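Local coordinates for protein acidic lectin (Psophocarpus tetragonolobus, PDB 1F9K) that binds galactose-type sugars as a calcium- and manganese-containing legume lectin and probably agglutinates cells by cross-linking their surface glycans, at residues E32-L36 with L209-T213. The protein carries 3 engineered substitutions. Residues are numbered along the deposited sequence; the frame is centred on the assembly and turned at random.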
loop_
_atom_site.group_PDB
_atom_site.type_symbol
_atom_site.label_atom_id
_atom_site.label_comp_id
_atom_site.label_asym_id
_atom_site.label_seq_id
_atom_site.Cartn_x
_atom_site.Cartn_y
_atom_site.Cartn_z
ATOM N N GLU A 32 -4.822 -2.368 -25.602
ATOM C CA GLU A 32 -3.425 -2.232 -25.997
ATOM C C GLU A 32 -3.075 -0.769 -26.224
ATOM O O GLU A 32 -3.480 -0.171 -27.215
ATOM C CB GLU A 32 -3.165 -3.031 -27.270
ATOM C CG GLU A 32 -1.698 -3.133 -27.654
ATOM C CD GLU A 32 -1.476 -3.811 -28.997
ATOM O OE1 GLU A 32 -1.945 -3.259 -30.015
ATOM O OE2 GLU A 32 -0.833 -4.885 -29.031
ATOM N N LEU A 33 -2.295 -0.203 -25.313
ATOM C CA LEU A 33 -1.926 1.207 -25.394
ATOM C C LEU A 33 -0.906 1.599 -26.471
ATOM O O LEU A 33 -1.009 2.682 -27.062
ATOM C CB LEU A 33 -1.437 1.686 -24.017
ATOM C CG LEU A 33 -2.495 1.774 -22.908
ATOM C CD1 LEU A 33 -1.831 2.040 -21.568
ATOM C CD2 LEU A 33 -3.491 2.877 -23.246
ATOM N N THR A 34 0.072 0.729 -26.715
ATOM C CA THR A 34 1.115 0.999 -27.701
ATOM C C THR A 34 1.271 -0.162 -28.672
ATOM O O THR A 34 0.795 -1.272 -28.400
ATOM C CB THR A 34 2.483 1.245 -27.012
ATOM O OG1 THR A 34 2.930 0.056 -26.337
ATOM C CG2 THR A 34 2.355 2.362 -26.005
ATOM N N LYS A 35 1.956 0.082 -29.790
ATOM C CA LYS A 35 2.164 -0.970 -30.784
ATOM C C LYS A 35 3.629 -1.312 -30.991
ATOM O O LYS A 35 4.489 -0.434 -30.963
ATOM C CB LYS A 35 1.542 -0.584 -32.126
ATOM C CG LYS A 35 0.040 -0.430 -32.070
ATOM C CD LYS A 35 -0.590 -0.383 -33.446
ATOM C CE LYS A 35 -2.080 -0.110 -33.316
ATOM N NZ LYS A 35 -2.700 -1.022 -32.304
ATOM N N LEU A 36 3.904 -2.594 -31.218
ATOM C CA LEU A 36 5.266 -3.058 -31.420
ATOM C C LEU A 36 5.608 -3.214 -32.901
ATOM O O LEU A 36 6.780 -3.293 -33.270
ATOM C CB LEU A 36 5.459 -4.375 -30.689
ATOM C CG LEU A 36 6.740 -4.543 -29.862
ATOM C CD1 LEU A 36 6.935 -3.353 -28.877
ATOM C CD2 LEU A 36 6.653 -5.881 -29.112
ATOM N N LEU A 209 -5.284 6.606 -18.871
ATOM C CA LEU A 209 -4.124 5.727 -18.880
ATOM C C LEU A 209 -3.316 6.033 -20.143
ATOM O O LEU A 209 -3.875 6.158 -21.226
ATOM C CB LEU A 209 -4.578 4.278 -18.906
ATOM C CG LEU A 209 -5.205 3.796 -17.604
ATOM C CD1 LEU A 209 -5.857 2.447 -17.794
ATOM C CD2 LEU A 209 -4.116 3.696 -16.535
ATOM N N SER A 210 -2.000 6.153 -20.007
ATOM C CA SER A 210 -1.144 6.466 -21.150
ATOM C C SER A 210 0.152 5.653 -21.138
ATOM O O SER A 210 0.607 5.222 -20.086
ATOM C CB SER A 210 -0.821 7.966 -21.146
ATOM O OG SER A 210 0.025 8.312 -22.225
ATOM N N ALA A 211 0.734 5.441 -22.316
ATOM C CA ALA A 211 1.992 4.694 -22.453
ATOM C C ALA A 211 2.719 5.043 -23.761
ATOM O O ALA A 211 2.104 5.455 -24.743
ATOM C CB ALA A 211 1.740 3.179 -22.372
ATOM N N THR A 212 4.038 4.870 -23.761
ATOM C CA THR A 212 4.860 5.191 -24.924
ATOM C C THR A 212 6.068 4.280 -25.115
ATOM O O THR A 212 6.654 3.804 -24.154
ATOM C CB THR A 212 5.408 6.611 -24.816
ATOM O OG1 THR A 212 6.175 6.742 -23.610
ATOM C CG2 THR A 212 4.281 7.604 -24.797
ATOM N N THR A 213 6.445 4.046 -26.364
ATOM C CA THR A 213 7.620 3.235 -26.642
ATOM C C THR A 213 8.746 4.189 -27.027
ATOM O O THR A 213 8.483 5.350 -27.374
ATOM C CB THR A 213 7.388 2.198 -27.764
ATOM O OG1 THR A 213 6.997 2.854 -28.976
ATOM C CG2 THR A 213 6.329 1.209 -27.335
#
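Leu33 lays its CD1 methyl over the Ala211 methyl, with CD1 and CB 3.8 Å apart. Its chi1 of -69° sets CG beside the backbone N, from where CD1 packs on the carbonyl carbon of Ser210, whose CB points away from the loop, and CD2 comes 3.9 Å from Leu209 O. Thr34 touches the same alanine from a second direction, roughly at right angles to Leu33 CD1: its CG2 is 3.8 Å from Ala211 CB and also faces the backbone, near Ala211 O. Farther along, the side chains of Thr34 and Thr213 lie alongside each other, pointing roughly opposite ways, with Thr213 CG2 3.9 Å from Thr34 CB. This is packing inside the legume lectin beta-sandwich: the loop that follows strand 31-32 of the back sheet covers alternate residues 209, 211 and 213 of a strand in the seven-stranded front sheet. The end-to-end directions of residues 33-35 and 209-213 differ by 20°, with Leu33 CA and Ala211 CA 6.0 Å from each other. Thr34 OG1 bonds His223 ND1 and Thr213 OG1 bonds Ser46 N; Thr34 OG1 is also the Thr34 atom closest to Thr213 CG2, at 3.7 Å. On the strand's other face, the Thr212 side chain lies about 7 Å from the bound methyl alpha-D-galactopyranoside.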